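Chitinase (Thermococcus chitonophagus, PDB 5XSW) probably acts as an endochitinase that hydrolyses chitin, and this construct pairs a leading beta-sandwich domain with a largely helical domain that holds bound sugar. Local coordinates at residues Leu17-Lys22 against Val82-Glu87; Lys36-Glu41 against His98-His103; Ile102-Gly107 against Ile469-Gly474. One frame throughout, in Å; residues are numbered along the deposited sequence.

Contact 1 of 3, residues Leu17-Lys22 against Val82-Glu87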
loop_
_atom_site.group_PDB
_atom_site.type_symbol
_atom_site.label_atom_id
_atom_site.label_comp_id
_atom_site.label_asym_id
_atom_site.label_seq_id
_atom_site.Cartn_x
_atom_site.Cartn_y
_atom_site.Cartn_z
ATOM N N LEU A 17 -7.949 -11.423 34.355
ATOM C CA LEU A 17 -6.762 -11.242 33.537
ATOM C C LEU A 17 -6.723 -9.808 32.974
ATOM O O LEU A 17 -7.694 -9.384 32.390
ATOM C CB LEU A 17 -6.774 -12.247 32.393
ATOM C CG LEU A 17 -5.698 -12.025 31.324
ATOM C CD1 LEU A 17 -4.297 -12.264 31.882
ATOM C CD2 LEU A 17 -5.987 -12.911 30.139
ATOM N N THR A 18 -5.619 -9.109 33.160
ATOM C CA THR A 18 -5.487 -7.778 32.617
ATOM C C THR A 18 -4.422 -7.760 31.529
ATOM O O THR A 18 -3.275 -8.104 31.771
ATOM C CB THR A 18 -5.129 -6.764 33.711
ATOM O OG1 THR A 18 -6.147 -6.767 34.712
ATOM C CG2 THR A 18 -5.010 -5.377 33.135
ATOM N N LEU A 19 -4.824 -7.341 30.336
ATOM C CA LEU A 19 -3.928 -7.202 29.202
ATOM C C LEU A 19 -3.845 -5.729 28.875
ATOM O O LEU A 19 -4.861 -5.062 28.782
ATOM C CB LEU A 19 -4.462 -7.956 27.988
ATOM C CG LEU A 19 -4.778 -9.441 28.124
ATOM C CD1 LEU A 19 -5.509 -9.959 26.904
ATOM C CD2 LEU A 19 -3.506 -10.225 28.352
ATOM N N ALA A 20 -2.637 -5.208 28.743
ATOM C CA ALA A 20 -2.487 -3.799 28.437
ATOM C C ALA A 20 -1.205 -3.435 27.714
ATOM O O ALA A 20 -0.183 -4.079 27.883
ATOM C CB ALA A 20 -2.596 -2.985 29.710
ATOM N N ASN A 21 -1.266 -2.361 26.945
ATOM C CA ASN A 21 -0.072 -1.679 26.534
ATOM C C ASN A 21 0.000 -0.518 27.490
ATOM O O ASN A 21 -0.750 0.438 27.381
ATOM C CB ASN A 21 -0.174 -1.193 25.088
ATOM C CG ASN A 21 1.041 -0.404 24.652
ATOM O OD1 ASN A 21 1.813 0.061 25.471
ATOM N ND2 ASN A 21 1.204 -0.246 23.356
ATOM N N LYS A 22 0.912 -0.598 28.439
ATOM C CA LYS A 22 0.969 0.434 29.465
ATOM C C LYS A 22 1.764 1.631 28.984
ATOM O O LYS A 22 1.824 2.647 29.664
ATOM C CB LYS A 22 1.611 -0.111 30.747
ATOM C CG LYS A 22 0.781 -1.145 31.514
ATOM C CD LYS A 22 1.696 -2.011 32.419
ATOM C CE LYS A 22 0.943 -2.738 33.547
ATOM N NZ LYS A 22 0.758 -1.914 34.798
ATOM N N VAL A 82 -7.314 -4.091 28.502
ATOM C CA VAL A 82 -8.460 -4.964 28.308
ATOM C C VAL A 82 -8.517 -5.950 29.518
ATOM O O VAL A 82 -7.511 -6.557 29.861
ATOM C CB VAL A 82 -8.398 -5.742 26.981
ATOM C CG1 VAL A 82 -9.508 -6.829 26.915
ATOM C CG2 VAL A 82 -8.510 -4.772 25.748
ATOM N N LYS A 83 -9.669 -6.051 30.181
ATOM C CA LYS A 83 -9.785 -6.898 31.376
ATOM C C LYS A 83 -10.719 -8.005 31.074
ATOM O O LYS A 83 -11.795 -7.786 30.525
ATOM C CB LYS A 83 -10.247 -6.105 32.588
ATOM C CG LYS A 83 -9.155 -5.235 33.123
ATOM C CD LYS A 83 -9.530 -4.519 34.388
ATOM C CE LYS A 83 -8.417 -3.585 34.839
ATOM N NZ LYS A 83 -9.027 -2.424 35.541
ATOM N N ILE A 84 -10.271 -9.224 31.386
ATOM C CA ILE A 84 -11.033 -10.403 31.089
ATOM C C ILE A 84 -11.355 -11.187 32.398
ATOM O O ILE A 84 -10.488 -11.326 33.275
ATOM C CB ILE A 84 -10.252 -11.298 30.127
ATOM C CG1 ILE A 84 -10.145 -10.612 28.749
ATOM C CG2 ILE A 84 -10.911 -12.628 29.973
ATOM C CD1 ILE A 84 -9.320 -11.404 27.750
ATOM N N ILE A 85 -12.596 -11.642 32.530
ATOM C CA ILE A 85 -12.996 -12.457 33.683
ATOM C C ILE A 85 -13.245 -13.879 33.245
ATOM O O ILE A 85 -14.061 -14.150 32.351
ATOM C CB ILE A 85 -14.219 -11.883 34.366
ATOM C CG1 ILE A 85 -13.856 -10.507 34.894
ATOM C CG2 ILE A 85 -14.677 -12.831 35.530
ATOM C CD1 ILE A 85 -15.004 -9.611 34.946
ATOM N N ILE A 86 -12.483 -14.786 33.864
ATOM C CA ILE A 86 -12.509 -16.209 33.579
ATOM C C ILE A 86 -13.092 -16.945 34.803
ATOM O O ILE A 86 -12.622 -16.763 35.926
ATOM C CB ILE A 86 -11.105 -16.770 33.315
ATOM C CG1 ILE A 86 -10.416 -16.014 32.156
ATOM C CG2 ILE A 86 -11.147 -18.292 33.107
ATOM C CD1 ILE A 86 -8.918 -16.114 32.225
ATOM N N GLU A 87 -14.117 -17.748 34.573
ATOM C CA GLU A 87 -14.700 -18.551 35.650
ATOM C C GLU A 87 -14.485 -20.023 35.372
ATOM O O GLU A 87 -14.834 -20.513 34.290
ATOM C CB GLU A 87 -16.176 -18.233 35.810
ATOM C CG GLU A 87 -16.374 -17.033 36.743
ATOM C CD GLU A 87 -17.775 -16.461 36.693
ATOM O OE1 GLU A 87 -18.739 -17.253 36.500
ATOM O OE2 GLU A 87 -17.894 -15.217 36.835
#

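Contact 2 of 3, residues Lys36-Glu41 against His98-His103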
loop_
_atom_site.group_PDB
_atom_site.type_symbol
_atom_site.label_atom_id
_atom_site.label_comp_id
_atom_site.label_asym_id
_atom_site.label_seq_id
_atom_site.Cartn_x
_atom_site.Cartn_y
_atom_site.Cartn_z
ATOM N N LYS A 36 -2.356 -12.297 18.618
ATOM C CA LYS A 36 -2.996 -13.403 17.928
ATOM C C LYS A 36 -3.992 -14.162 18.852
ATOM O O LYS A 36 -5.153 -14.386 18.501
ATOM C CB LYS A 36 -1.928 -14.367 17.431
ATOM C CG LYS A 36 -2.449 -15.475 16.504
ATOM C CD LYS A 36 -1.381 -16.578 16.339
ATOM C CE LYS A 36 -1.717 -17.570 15.220
ATOM N NZ LYS A 36 -1.617 -16.978 13.818
ATOM N N ASN A 37 -3.499 -14.579 20.024
ATOM C CA ASN A 37 -4.361 -15.181 21.032
ATOM C C ASN A 37 -3.607 -15.193 22.368
ATOM O O ASN A 37 -2.457 -14.737 22.446
ATOM C CB ASN A 37 -4.839 -16.583 20.611
ATOM C CG ASN A 37 -3.726 -17.496 20.184
ATOM O OD1 ASN A 37 -2.707 -17.604 20.864
ATOM N ND2 ASN A 37 -3.931 -18.203 19.064
ATOM N N ILE A 38 -4.307 -15.590 23.421
ATOM C CA ILE A 38 -3.705 -15.723 24.759
ATOM C C ILE A 38 -4.001 -17.205 25.132
ATOM O O ILE A 38 -5.133 -17.650 24.988
ATOM C CB ILE A 38 -4.328 -14.808 25.821
ATOM C CG1 ILE A 38 -4.297 -13.330 25.425
ATOM C CG2 ILE A 38 -3.599 -14.936 27.207
ATOM C CD1 ILE A 38 -5.581 -12.900 24.742
ATOM N N THR A 39 -3.003 -17.955 25.572
ATOM C CA THR A 39 -3.312 -19.315 26.030
ATOM C C THR A 39 -3.134 -19.409 27.551
ATOM O O THR A 39 -2.356 -18.668 28.166
ATOM C CB THR A 39 -2.429 -20.382 25.377
ATOM O OG1 THR A 39 -1.039 -20.019 25.491
ATOM C CG2 THR A 39 -2.787 -20.605 23.900
ATOM N N PHE A 40 -3.839 -20.349 28.155
ATOM C CA PHE A 40 -3.464 -20.701 29.519
ATOM C C PHE A 40 -3.875 -22.163 29.741
ATOM O O PHE A 40 -4.537 -22.762 28.901
ATOM C CB PHE A 40 -4.120 -19.762 30.546
ATOM C CG PHE A 40 -5.649 -19.890 30.603
ATOM C CD1 PHE A 40 -6.264 -20.818 31.455
ATOM C CD2 PHE A 40 -6.463 -19.061 29.829
ATOM C CE1 PHE A 40 -7.686 -20.924 31.522
ATOM C CE2 PHE A 40 -7.859 -19.145 29.865
ATOM C CZ PHE A 40 -8.496 -20.095 30.736
ATOM N N GLU A 41 -3.474 -22.713 30.886
ATOM C CA GLU A 41 -3.774 -24.109 31.170
ATOM C C GLU A 41 -4.631 -24.214 32.424
ATOM O O GLU A 41 -4.495 -23.414 33.338
ATOM C CB GLU A 41 -2.474 -24.914 31.300
ATOM C CG GLU A 41 -1.801 -25.122 29.948
ATOM C CD GLU A 41 -0.335 -25.593 30.055
ATOM O OE1 GLU A 41 0.134 -26.258 29.113
ATOM O OE2 GLU A 41 0.360 -25.284 31.047
ATOM N N HIS A 98 -3.113 -21.184 34.748
ATOM C CA HIS A 98 -1.679 -20.966 34.927
ATOM C C HIS A 98 -0.976 -21.027 33.561
ATOM O O HIS A 98 -1.574 -21.426 32.551
ATOM C CB HIS A 98 -1.054 -22.035 35.875
ATOM C CG HIS A 98 -1.302 -23.430 35.410
ATOM N ND1 HIS A 98 -2.508 -24.068 35.615
ATOM C CD2 HIS A 98 -0.512 -24.315 34.754
ATOM C CE1 HIS A 98 -2.465 -25.275 35.071
ATOM N NE2 HIS A 98 -1.261 -25.454 34.554
ATOM N N ASN A 99 0.314 -20.706 33.566
ATOM C CA ASN A 99 1.101 -20.678 32.349
ATOM C C ASN A 99 0.422 -19.819 31.238
ATOM O O ASN A 99 0.237 -20.275 30.108
ATOM C CB ASN A 99 1.327 -22.075 31.816
ATOM C CG ASN A 99 2.466 -22.112 30.842
ATOM O OD1 ASN A 99 3.374 -21.243 30.878
ATOM N ND2 ASN A 99 2.432 -23.081 29.939
ATOM N N PHE A 100 -0.007 -18.630 31.623
ATOM C CA PHE A 100 -0.586 -17.657 30.704
ATOM C C PHE A 100 0.483 -17.284 29.694
ATOM O O PHE A 100 1.602 -17.003 30.098
ATOM C CB PHE A 100 -1.046 -16.408 31.452
ATOM C CG PHE A 100 -2.393 -16.555 32.065
ATOM C CD1 PHE A 100 -3.534 -16.269 31.334
ATOM C CD2 PHE A 100 -2.526 -17.008 33.373
ATOM C CE1 PHE A 100 -4.791 -16.403 31.893
ATOM C CE2 PHE A 100 -3.793 -17.138 33.946
ATOM C CZ PHE A 100 -4.920 -16.847 33.209
ATOM N N LYS A 101 0.166 -17.309 28.399
ATOM C CA LYS A 101 1.126 -16.785 27.424
ATOM C C LYS A 101 0.407 -15.866 26.439
ATOM O O LYS A 101 -0.589 -16.276 25.861
ATOM C CB LYS A 101 1.826 -17.898 26.649
ATOM C CG LYS A 101 2.768 -18.768 27.469
ATOM C CD LYS A 101 3.024 -20.084 26.711
ATOM C CE LYS A 101 3.974 -21.026 27.439
ATOM N NZ LYS A 101 4.155 -22.274 26.636
ATOM N N ILE A 102 0.913 -14.642 26.269
ATOM C CA ILE A 102 0.408 -13.780 25.196
ATOM C C ILE A 102 1.120 -14.163 23.887
ATOM O O ILE A 102 2.344 -14.164 23.819
ATOM C CB ILE A 102 0.634 -12.340 25.523
ATOM C CG1 ILE A 102 -0.179 -11.982 26.750
ATOM C CG2 ILE A 102 0.245 -11.442 24.292
ATOM C CD1 ILE A 102 0.030 -10.565 27.200
ATOM N N HIS A 103 0.378 -14.540 22.859
ATOM C CA HIS A 103 1.042 -14.849 21.603
ATOM C C HIS A 103 0.842 -13.671 20.605
ATOM O O HIS A 103 -0.296 -13.385 20.221
ATOM C CB HIS A 103 0.488 -16.124 21.015
ATOM C CG HIS A 103 0.594 -17.298 21.954
ATOM N ND1 HIS A 103 1.739 -18.060 22.059
ATOM C CD2 HIS A 103 -0.286 -17.805 22.858
ATOM C CE1 HIS A 103 1.545 -19.026 22.952
ATOM N NE2 HIS A 103 0.322 -18.897 23.447
HETATM O O HOH W 1 -0.275 -21.265 27.886
#

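Contact 3 of 3, residues Ile102-Gly107 against Ile469-Gly474. With GOL (glycerol), chain K.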
loop_
_atom_site.group_PDB
_atom_site.type_symbol
_atom_site.label_atom_id
_atom_site.label_comp_id
_atom_site.label_asym_id
_atom_site.label_seq_id
_atom_site.Cartn_x
_atom_site.Cartn_y
_atom_site.Cartn_z
ATOM N N ILE A 102 0.913 -14.642 26.269
ATOM C CA ILE A 102 0.408 -13.780 25.196
ATOM C C ILE A 102 1.120 -14.163 23.887
ATOM O O ILE A 102 2.344 -14.164 23.819
ATOM C CB ILE A 102 0.634 -12.340 25.523
ATOM C CG1 ILE A 102 -0.179 -11.982 26.750
ATOM C CG2 ILE A 102 0.245 -11.442 24.292
ATOM C CD1 ILE A 102 0.030 -10.565 27.200
ATOM N N HIS A 103 0.378 -14.540 22.859
ATOM C CA HIS A 103 1.042 -14.849 21.603
ATOM C C HIS A 103 0.842 -13.671 20.605
ATOM O O HIS A 103 -0.296 -13.385 20.221
ATOM C CB HIS A 103 0.488 -16.124 21.015
ATOM C CG HIS A 103 0.594 -17.298 21.954
ATOM N ND1 HIS A 103 1.739 -18.060 22.059
ATOM C CD2 HIS A 103 -0.286 -17.805 22.858
ATOM C CE1 HIS A 103 1.545 -19.026 22.952
ATOM N NE2 HIS A 103 0.322 -18.897 23.447
ATOM N N TYR A 104 1.919 -13.004 20.253
ATOM C CA TYR A 104 1.808 -11.870 19.302
ATOM C C TYR A 104 1.550 -12.390 17.909
ATOM O O TYR A 104 1.854 -13.565 17.562
ATOM C CB TYR A 104 3.070 -11.036 19.272
ATOM C CG TYR A 104 3.378 -10.410 20.571
ATOM C CD1 TYR A 104 2.483 -9.522 21.156
ATOM C CD2 TYR A 104 4.552 -10.733 21.244
ATOM C CE1 TYR A 104 2.766 -8.946 22.371
ATOM C CE2 TYR A 104 4.847 -10.161 22.466
ATOM C CZ TYR A 104 3.949 -9.270 23.019
ATOM O OH TYR A 104 4.223 -8.705 24.227
ATOM N N LEU A 105 1.045 -11.511 17.057
ATOM C CA LEU A 105 0.787 -11.923 15.685
ATOM C C LEU A 105 2.111 -11.807 14.905
ATOM O O LEU A 105 2.370 -10.818 14.198
ATOM C CB LEU A 105 -0.316 -11.030 15.094
ATOM C CG LEU A 105 -0.854 -11.381 13.736
ATOM C CD1 LEU A 105 -1.416 -12.799 13.692
ATOM C CD2 LEU A 105 -1.934 -10.330 13.466
ATOM N N ARG A 106 2.945 -12.823 15.028
ATOM C CA ARG A 106 4.356 -12.775 14.621
ATOM C C ARG A 106 4.897 -14.178 14.893
ATOM O O ARG A 106 4.620 -14.691 15.980
ATOM C CB ARG A 106 5.101 -11.739 15.421
ATOM C CG ARG A 106 6.362 -11.182 14.732
ATOM C CD ARG A 106 7.638 -11.956 15.038
ATOM N NE ARG A 106 8.805 -11.386 14.339
ATOM C CZ ARG A 106 9.908 -10.932 14.934
ATOM N NH1 ARG A 106 10.063 -11.030 16.266
ATOM N NH2 ARG A 106 10.911 -10.448 14.179
ATOM N N GLY A 107 5.594 -14.805 13.935
ATOM C CA GLY A 107 6.007 -16.196 14.102
ATOM C C GLY A 107 7.054 -16.239 15.178
ATOM O O GLY A 107 8.100 -15.609 15.050
ATOM N N ILE A 469 15.517 -6.212 15.404
ATOM C CA ILE A 469 14.403 -6.348 14.450
ATOM C C ILE A 469 13.082 -6.272 15.188
ATOM O O ILE A 469 12.779 -7.146 16.019
ATOM C CB ILE A 469 14.527 -7.671 13.666
ATOM C CG1 ILE A 469 15.904 -7.724 12.989
ATOM C CG2 ILE A 469 13.335 -7.870 12.687
ATOM C CD1 ILE A 469 16.176 -9.061 12.257
ATOM N N PRO A 470 12.288 -5.212 14.924
ATOM C CA PRO A 470 11.028 -5.023 15.644
ATOM C C PRO A 470 9.941 -5.894 15.029
ATOM O O PRO A 470 10.102 -6.304 13.871
ATOM C CB PRO A 470 10.736 -3.508 15.456
ATOM C CG PRO A 470 11.295 -3.227 14.075
ATOM C CD PRO A 470 12.545 -4.126 13.942
ATOM N N ARG A 471 8.867 -6.179 15.760
ATOM C CA ARG A 471 7.709 -6.853 15.162
ATOM C C ARG A 471 6.938 -5.906 14.218
ATOM O O ARG A 471 6.779 -4.723 14.544
ATOM C CB ARG A 471 6.726 -7.339 16.233
ATOM C CG ARG A 471 7.371 -8.250 17.319
ATOM C CD ARG A 471 6.282 -8.745 18.329
ATOM N NE ARG A 471 6.068 -7.628 19.206
ATOM C CZ ARG A 471 6.811 -7.368 20.264
ATOM N NH1 ARG A 471 7.745 -8.223 20.651
ATOM N NH2 ARG A 471 6.594 -6.269 20.951
ATOM N N PRO A 472 6.469 -6.431 13.081
ATOM C CA PRO A 472 5.421 -5.740 12.321
ATOM C C PRO A 472 4.211 -5.626 13.226
ATOM O O PRO A 472 3.933 -6.552 14.018
ATOM C CB PRO A 472 5.135 -6.677 11.129
ATOM C CG PRO A 472 5.609 -8.093 11.653
ATOM C CD PRO A 472 6.763 -7.781 12.556
ATOM N N THR A 473 3.483 -4.517 13.139
ATOM C CA THR A 473 2.398 -4.308 14.092
ATOM C C THR A 473 1.401 -3.257 13.585
ATOM O O THR A 473 1.586 -2.734 12.476
ATOM C CB THR A 473 2.992 -3.895 15.489
ATOM O OG1 THR A 473 1.963 -3.912 16.485
ATOM C CG2 THR A 473 3.657 -2.520 15.432
ATOM N N GLY A 474 0.345 -2.981 14.370
ATOM C CA GLY A 474 -0.659 -1.972 14.028
ATOM C C GLY A 474 -1.906 -2.560 13.400
ATOM O O GLY A 474 -1.985 -3.769 13.145
HETATM C C1 GOL K . 13.901 -12.117 16.755
HETATM O O1 GOL K . 13.016 -11.955 17.863
HETATM C C2 GOL K . 14.222 -10.752 16.159
HETATM O O2 GOL K . 13.048 -9.942 16.140
HETATM C C3 GOL K . 15.324 -10.118 16.997
HETATM O O3 GOL K . 15.834 -8.932 16.403
HETATM O O HOH W 2 2.552 -8.171 15.699
#

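Contact 1 of 3, residues Leu17-Lys22 against Val82-Glu87
L19 and I84 meet on the buried face of the sheet through their outermost methyls, L19 CD1 lying 4.2 Å from I84 CD1, with the two side chains slanted across one another. L17 has CG anti to the backbone N (chi1 171°), which leaves its CB as the part nearest the facing strand: L17 CB is 4.3 Å from I84 CB and 4.4 Å from I86 CD1. These residues belong to antiparallel neighbours, strands 12-21 and 80-89, in the four-stranded sheet of the beta-sandwich at the start of this construct. The second sheet covers the same face, L19 packing on I38 and I86 on F40. The opposite face carries T18 and K83, side by side and pointing the same way, with T18 OG1 3.7 Å from K83 CG; this is van der Waals contact along the lysine's aliphatic part. Two hydrogen-bonded pairs bracket this non-hydrogen-bonded one. In the first, L17 N reaches I84 O at 2.8 Å and I84 N returns to L17 O; in the second, V82 N reaches L19 O at 2.7 Å and L19 N returns to V82 O. Between them K83 CA approaches L17 O at 3.4 Å, a CA-H...O contact.

Contact 2 of 3, residues Lys36-Glu41 against His98-His103
K36-E41 and H98-H103 are antiparallel neighbours on strands 32-41 and 98-104, in the sheet of the construct's leading beta-sandwich that packs against strands 12-21 and 80-89. Regular pairing, with backbone bonds between T39 and K101, is interrupted twice. A classic beta bulge sets K36 and N37 together opposite H103, although the bonds of K36 N and N37 N to H103 O are weak. Further along, the register slips by one residue between T39 and E41, a second bulge beyond which E41 pairs with H98.

On the inner face, F40 brings its CB over one face of the F100 ring, 3.7 Å from the centroid and 16° off the ring normal, a CH-pi contact. With F40 CG between its backbone N and carbonyl carbon (chi1 66°), the F40 ring runs beside F100. The two side chains run the same way, their ring planes 29° apart, yet the rings are slid so far that they barely overlap. I38 CG2 meets F100 at the ring edge, while L17 of the facing sheet packs on F100.

The other face is polar. E41 CB lies over the H98 ring, 3.9 Å from its centroid, while H98 ND1 bonds to Y96 O. A weak bond joins N99 ND2 to E41 OE2 at 3.2 Å. H103 NE2 and T39 OG1 share a 2.7 Å hydrogen bond at the edge of the ring, and a water links that hydroxyl to N99 O. N37 OD1 comes obliquely to the same imidazole, 3.1 Å from H103 CD2. Because E108 OE2 takes the ring's ND1, both nitrogens of H103 are engaged, which should fix the ring's rotation; the neighbouring carboxylate would probably stabilise a protonated imidazole.

Contact 3 of 3, residues Ile102-Gly107 against Ile469-Gly474
O2 of a bound glycerol, probably from the crystallisation liquor, is gripped by three groups drawn from R106 and I469. R106 NH2 donates to it at 2.9 Å and R106 NH1 at 3.2 Å, both from the edge of the guanidinium, in whose plane the oxygen lies. The hydroxyl in turn donates to I469 O, with O2 and I469 O 2.8 Å apart. A further bond, from I469 N to glycerol O3 at 2.9 Å, holds a second hydroxyl, and the molecule thus bridges the two segments. The third nitrogen of the guanidinium, R106 NE, forms a salt bridge with E305 of helix 288-311, which probably balances much of the charge of R106 itself beside that of R471.

Here the end of strand 98-104, the last strand of the beta-sandwich, meets the loop that leads into helix 475-482 of the helical domain, so the contact is part of an interdomain junction. G474 occupies the N-cap position of that helix. Across the junction R471 lays its guanidinium over one face of the Y104 ring, a stacked cation-pi pair with R471 CZ 4.3 Å from the ring centroid and planes 21° apart. A bend at chi3 (-79°) turns the group onto the ring, and R471 NH2 reaches another glycerol.

The aliphatic parts of the two arginines cross at about a right angle, R106 CG lying 4.0 Å from R471 CG, with P472 CD also against R106 CG. Their guanidinium planes stand 83° apart. An inverse gamma turn is centred on L105, whose carbonyl accepts both from W477 NE1 and from a water, 3.0 Å from L105 O, which also donates to P472 O at 2.7 Å.

Overall arrangement
Contacts 1 and 2 lie on the two sheets of the beta-sandwich that opens the construct, their centres 12 Å apart. They are joined across its interior: L19 CD1 packs 3.7 Å from I38 CD1. Along the chain their segments alternate, strands 12-21, 32-41, 80-89 and 98-104 coming in that order, so the chain passes from one sheet to the other repeatedly. Contact 3 shares I102 and H103 with contact 2, its centre 15 Å from that contact and 19 Å from contact 1. It ties the end of strand 98-104 to a loop more than 360 residues later, joining the sandwich to the helical domain that carries the sugar-binding pocket.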